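Local structure of rhamnogalacturonan endolyase YesW (Bacillus subtilis, 2ZUX) at residues Ile330-Val333 / Asp339-Ile342; Thr540-His543 / Tyr547-Gly550; Phe37-Tyr40 / Leu46-Ala49. The protein cleaves the rhamnogalacturonan backbone of plant cell-wall pectin by endo-type elimination, using calcium or manganese, and releases oligosaccharides. All coordinates share one frame; numbering follows the deposited sequence.

Contact 1: residues Ile330-Val333 / Asp339-Ile342. With CA (calcium ion), chain L; CA (calcium ion), chain K.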
# COMPACT_ATOMS: atom_id res chain seq x y z
N ILE A 330 -2.72 -0.73 -9.82
CA ILE A 330 -4.07 -0.46 -10.31
C ILE A 330 -4.14 1.00 -10.70
O ILE A 330 -3.81 1.87 -9.90
CB ILE A 330 -5.13 -0.70 -9.21
CG1 ILE A 330 -4.97 -2.08 -8.55
CG2 ILE A 330 -6.54 -0.50 -9.77
CD1 ILE A 330 -5.40 -3.22 -9.41
N ALA A 331 -4.58 1.27 -11.92
CA ALA A 331 -4.66 2.64 -12.41
C ALA A 331 -5.53 2.71 -13.64
O ALA A 331 -5.63 1.74 -14.39
CB ALA A 331 -3.26 3.18 -12.74
N ASP A 332 -6.12 3.88 -13.86
CA ASP A 332 -6.79 4.14 -15.13
C ASP A 332 -5.71 4.51 -16.13
O ASP A 332 -5.20 5.64 -16.12
CB ASP A 332 -7.82 5.26 -14.98
CG ASP A 332 -8.46 5.64 -16.31
OD1 ASP A 332 -8.37 4.86 -17.27
OD2 ASP A 332 -9.04 6.74 -16.38
N VAL A 333 -5.33 3.56 -16.98
CA VAL A 333 -4.23 3.76 -17.91
C VAL A 333 -4.69 4.21 -19.29
O VAL A 333 -3.92 4.80 -20.03
CB VAL A 333 -3.35 2.48 -18.07
CG1 VAL A 333 -2.79 2.04 -16.72
CG2 VAL A 333 -4.13 1.34 -18.76
N ASP A 339 -10.57 1.70 -13.79
CA ASP A 339 -9.26 1.15 -13.47
C ASP A 339 -8.94 -0.13 -14.22
O ASP A 339 -9.77 -1.02 -14.37
CB ASP A 339 -9.13 0.90 -11.97
CG ASP A 339 -8.99 2.17 -11.17
OD1 ASP A 339 -8.45 3.17 -11.71
OD2 ASP A 339 -9.44 2.19 -10.01
N GLU A 340 -7.69 -0.19 -14.68
CA GLU A 340 -7.09 -1.38 -15.21
C GLU A 340 -6.11 -1.94 -14.19
O GLU A 340 -5.76 -1.27 -13.20
CB GLU A 340 -6.40 -1.06 -16.54
CG GLU A 340 -7.38 -0.83 -17.71
CD GLU A 340 -8.07 0.54 -17.67
OE1 GLU A 340 -7.40 1.56 -17.40
OE2 GLU A 340 -9.31 0.60 -17.92
N ILE A 341 -5.66 -3.16 -14.43
CA ILE A 341 -4.77 -3.87 -13.51
C ILE A 341 -3.43 -4.11 -14.21
O ILE A 341 -3.40 -4.72 -15.28
CB ILE A 341 -5.38 -5.22 -13.08
CG1 ILE A 341 -6.75 -5.01 -12.40
CG2 ILE A 341 -4.43 -5.98 -12.16
CD1 ILE A 341 -7.68 -6.20 -12.50
N ILE A 342 -2.35 -3.61 -13.61
CA ILE A 342 -1.01 -3.86 -14.11
C ILE A 342 -0.48 -5.08 -13.34
O ILE A 342 -0.15 -4.99 -12.15
CB ILE A 342 -0.08 -2.64 -13.93
CG1 ILE A 342 -0.63 -1.40 -14.65
CG2 ILE A 342 1.34 -2.95 -14.42
CD1 ILE A 342 -0.90 -1.60 -16.13
CA CA L . -9.33 2.86 -17.82
CA CA K . -10.59 0.20 -19.86
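Glu340 reaches across from its strand to take hold of Val333 and two calcium ions. Its CB passes 3.6 Å from Ala331 O, with Val333 CG2 on hand for both CB and CG. At CG the chain bends (chi2 76°), which carries the carboxylate across toward Asp332 and Val333. OE1 then receives Val333 N at 2.9 Å, met nearly along the C-O axis, while also binding the chain L calcium at 2.4 Å. OE2 is shared: it lies 2.3 Å from the chain L calcium and 2.4 Å from the chain K calcium, so this carboxylate chelates one ion and bridges to the other. Asp332 OD1 joins the chain L ion at 2.3 Å, its carboxylate plane turned 60° from that of Glu340. Asp334, Asp336 and the carbonyl of Lys338 complete that site in an EF-hand-like DxDxDG loop; Asp334 and Asp336 also serve the second ion, with Asp349 and His350. Asp332 OD2 is tied down within the same loop by Gly337 N, and Asp339 forms a salt bridge with Arg3.

Next to the metal site, Ala331 and Glu340 form an antiparallel hydrogen-bonded pair, Glu340 N to Ala331 O measuring 2.8 Å. Ile330 and Ile341 are the adjoining non-hydrogen-bonded pair, side by side on the other face, with Ile330 CD1 3.7 Å from Ile341 CG1.

Strand 329-331 is an edge strand of its four-stranded antiparallel sheet, a blade of the beta-propeller. Helix 547-553 packs on Ile330 and Asp339, as does Ala273 of strand 268-273, whereas Met355 of strand 354-357 lies against Val333 and Glu340.

Contact 2: residues Thr540-His543 / Tyr547-Gly550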
# COMPACT_ATOMS: atom_id res chain seq x y z
N THR A 540 -4.22 15.95 -0.03
CA THR A 540 -3.84 14.74 0.69
C THR A 540 -3.74 13.58 -0.29
O THR A 540 -4.59 13.41 -1.18
CB THR A 540 -4.79 14.43 1.87
OG1 THR A 540 -4.34 13.23 2.52
CG2 THR A 540 -6.24 14.22 1.42
N LEU A 541 -2.68 12.79 -0.16
CA LEU A 541 -2.41 11.76 -1.16
C LEU A 541 -3.47 10.66 -1.16
O LEU A 541 -3.67 9.99 -2.17
CB LEU A 541 -1.00 11.20 -0.97
CG LEU A 541 0.14 12.22 -0.95
CD1 LEU A 541 1.49 11.51 -0.85
CD2 LEU A 541 0.09 13.15 -2.18
N MET A 542 -4.17 10.51 -0.04
CA MET A 542 -5.24 9.53 0.07
C MET A 542 -6.47 9.93 -0.75
O MET A 542 -7.41 9.14 -0.87
CB MET A 542 -5.61 9.30 1.54
CG MET A 542 -4.47 8.68 2.33
SD MET A 542 -3.86 7.09 1.72
CE MET A 542 -4.87 5.98 2.70
N HIS A 543 -6.48 11.15 -1.29
CA HIS A 543 -7.52 11.58 -2.22
C HIS A 543 -7.07 11.50 -3.69
O HIS A 543 -7.80 11.93 -4.59
CB HIS A 543 -8.01 12.99 -1.90
CG HIS A 543 -8.96 13.06 -0.75
ND1 HIS A 543 -9.66 11.98 -0.24
CD2 HIS A 543 -9.38 14.14 -0.04
CE1 HIS A 543 -10.43 12.38 0.75
NE2 HIS A 543 -10.30 13.69 0.88
N TYR A 547 -2.73 6.68 -5.77
CA TYR A 547 -2.05 6.57 -4.49
C TYR A 547 -2.91 5.81 -3.48
O TYR A 547 -2.42 4.92 -2.79
CB TYR A 547 -1.68 7.96 -3.95
CG TYR A 547 -0.83 7.91 -2.71
CD1 TYR A 547 0.55 8.03 -2.78
CD2 TYR A 547 -1.41 7.74 -1.46
CE1 TYR A 547 1.34 7.97 -1.63
CE2 TYR A 547 -0.65 7.68 -0.31
CZ TYR A 547 0.72 7.81 -0.40
OH TYR A 547 1.45 7.76 0.76
N ARG A 548 -4.18 6.18 -3.37
CA ARG A 548 -5.05 5.54 -2.38
C ARG A 548 -5.12 4.03 -2.62
O ARG A 548 -5.13 3.23 -1.67
CB ARG A 548 -6.46 6.14 -2.42
CG ARG A 548 -7.47 5.48 -1.46
CD ARG A 548 -7.00 5.65 -0.04
NE ARG A 548 -7.79 4.94 0.98
CZ ARG A 548 -7.52 3.71 1.43
NH1 ARG A 548 -6.55 2.98 0.88
NH2 ARG A 548 -8.27 3.20 2.40
N LEU A 549 -5.19 3.65 -3.88
CA LEU A 549 -5.23 2.24 -4.24
C LEU A 549 -3.90 1.55 -3.93
O LEU A 549 -3.90 0.39 -3.53
CB LEU A 549 -5.65 2.03 -5.70
CG LEU A 549 -7.03 2.62 -6.03
CD1 LEU A 549 -7.35 2.37 -7.50
CD2 LEU A 549 -8.12 2.05 -5.14
N GLY A 550 -2.79 2.27 -4.11
CA GLY A 550 -1.47 1.77 -3.71
C GLY A 550 -1.36 1.46 -2.23
O GLY A 550 -0.74 0.46 -1.84
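Leu541 sets its CB squarely over the ring of Tyr547, in a tight part of the contact. CB sits 3.5 Å from the centroid of the Tyr547 ring and only 12° off the ring normal, a CH-pi contact over the centre of the face. Leu541 CD1 extends the overlap towards the hydroxyl end, reaching Tyr547 CE1 at 3.6 Å, while Leu541 O comes to 3.3 Å from Tyr547 CD2 at the near rim. The tyrosine is delivered here by its first torsion: CG is anti to the backbone N (chi1 -173°), which lays the ring against the 3-10 turn of residues 541-543.

Met542 is looser only at its sulfur, which approaches the ring in plane, at the edge, 3.8 Å from Tyr547 CE2, as a Met-aromatic contact. Bends at chi2 and chi3 turn the methyl to Arg548, where the fit is close again: Met542 CE touches Arg548 CD at 3.5 Å and lies over one face of the guanidinium, offset toward its rim. The backbones hold apart, Leu541 O and Arg548 N being 4.0 Å from each other. Even this side is buried, with Tyr128 against Met542.

The turn and the start of helix 547-553 follow strand 524-528 in the propeller part of the chain, deep in the protein. Their contact is one of dispersion, aromatic CH and sulfur, and the polar ends find partners beyond it. Tyr547 OH is bound by Glu513 and by the backbone N of Asp506, a calcium ligand whose carboxylate also takes Leu541 N, and Arg548 NH2 forms a salt bridge with Glu6. The packing and these outer polar bonds together probably hold the ring and the guanidinium in place.

Contact 3: residues Phe37-Tyr40 / Leu46-Ala49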
# COMPACT_ATOMS: atom_id res chain seq x y z
N PHE A 37 -6.20 29.02 5.40
CA PHE A 37 -6.35 28.49 6.75
C PHE A 37 -5.90 29.45 7.85
O PHE A 37 -4.91 30.17 7.70
CB PHE A 37 -5.60 27.17 6.90
CG PHE A 37 -6.07 26.10 5.97
CD1 PHE A 37 -7.20 25.35 6.29
CD2 PHE A 37 -5.41 25.86 4.77
CE1 PHE A 37 -7.66 24.37 5.43
CE2 PHE A 37 -5.87 24.87 3.90
CZ PHE A 37 -7.00 24.13 4.23
N ASN A 38 -6.63 29.42 8.96
CA ASN A 38 -6.17 30.05 10.19
C ASN A 38 -5.80 29.00 11.23
O ASN A 38 -6.49 27.99 11.37
CB ASN A 38 -7.24 31.00 10.75
CG ASN A 38 -7.37 32.28 9.94
OD1 ASN A 38 -6.40 32.77 9.36
ND2 ASN A 38 -8.59 32.82 9.88
N VAL A 39 -4.69 29.24 11.93
CA VAL A 39 -4.18 28.31 12.93
C VAL A 39 -4.43 28.87 14.34
O VAL A 39 -4.09 30.03 14.62
CB VAL A 39 -2.67 28.03 12.73
CG1 VAL A 39 -2.19 26.95 13.68
CG2 VAL A 39 -2.39 27.62 11.29
N TYR A 40 -5.03 28.05 15.20
CA TYR A 40 -5.36 28.46 16.56
C TYR A 40 -4.67 27.58 17.60
O TYR A 40 -4.73 26.35 17.52
CB TYR A 40 -6.87 28.40 16.78
CG TYR A 40 -7.65 29.43 16.01
CD1 TYR A 40 -8.13 30.58 16.64
CD2 TYR A 40 -7.91 29.27 14.65
CE1 TYR A 40 -8.85 31.53 15.94
CE2 TYR A 40 -8.62 30.22 13.94
CZ TYR A 40 -9.09 31.35 14.59
OH TYR A 40 -9.81 32.29 13.88
N LEU A 46 -2.98 32.42 15.65
CA LEU A 46 -1.53 32.62 15.62
C LEU A 46 -1.06 33.45 14.43
O LEU A 46 -0.10 34.21 14.54
CB LEU A 46 -0.81 31.26 15.60
CG LEU A 46 -1.10 30.28 16.73
CD1 LEU A 46 -0.37 28.97 16.49
CD2 LEU A 46 -0.70 30.87 18.08
N ASN A 47 -1.73 33.28 13.29
CA ASN A 47 -1.36 33.94 12.05
C ASN A 47 -2.22 35.18 11.81
O ASN A 47 -3.45 35.12 11.90
CB ASN A 47 -1.48 32.96 10.87
CG ASN A 47 -2.87 32.36 10.75
OD1 ASN A 47 -3.40 31.78 11.71
ND2 ASN A 47 -3.47 32.50 9.58
N ALA A 48 -1.56 36.30 11.50
CA ALA A 48 -2.23 37.58 11.25
C ALA A 48 -3.10 37.55 9.99
O ALA A 48 -4.18 38.16 9.96
CB ALA A 48 -1.21 38.71 11.18
N ALA A 49 -2.62 36.86 8.96
CA ALA A 49 -3.36 36.65 7.72
C ALA A 49 -3.47 35.15 7.44
O ALA A 49 -2.54 34.39 7.74
CB ALA A 49 -2.66 37.35 6.57
O HOH W 1 -5.60 35.36 9.90
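Asn47 plugs its side-chain amide into the backbone of strand 36-41. With CG between the backbone N and the carbonyl carbon (chi1 57°), the amide is folded toward the strand and both its ends are used. OD1 accepts Val39 N at 2.9 Å in a nearly straight bond, the donor tilted from the carbonyl plane. ND2 gives to Asn38 OD1 at 3.0 Å, in the carbonyl plane on a lone pair; the amide planes of Asn38 and Asn47 stand 51° apart. ND2 also makes a longer, weak bond to Phe37 O at 3.3 Å and reaches back to Ala49 O at 2.8 Å. Asn38 OD1 takes a further bond from a water that also donates to Asn47 O, while Asn38 ND2 goes to Glu77. Replacing Asn47 by an alanine is likely to leave Val39 N, Asn38 OD1 and Ala49 O without these partners and hold residues 47-49 less firmly.

Next to the amide, Leu46 N bonds Val39 O at 2.8 Å. Val39 CG1, the branch anti to the backbone N (chi1 -174°), meets Leu46 CD1 at 3.9 Å, and Tyr56 packs on both residues.

The Asn47 amide takes the place of a peptide group, so that with Leu46 N it appears to prolong the edge pairing past strand 44-45 in the E-set-like beta-sheet domain.

How the contacts relate
From the N terminus, contact 3 comes first and closes the turn through strand 44-45 at the edge of the beta-sheet domain. Contact 1 follows much later, closing the calcium loop 334-338 between two strands of a propeller blade, and contact 2 closes the three-residue link 544-546 into helix 547-553. The three lie in series, none within another and none crossing. In space contacts 1 and 2 are neighbours: Leu549 CD1 of the helix packs 3.8 Å from Ile330 CG2, joining blade and helix near the centre of the molecule. Contact 3 stands apart, its centre about 28 Å from that of contact 2 and about 41 Å from that of contact 1.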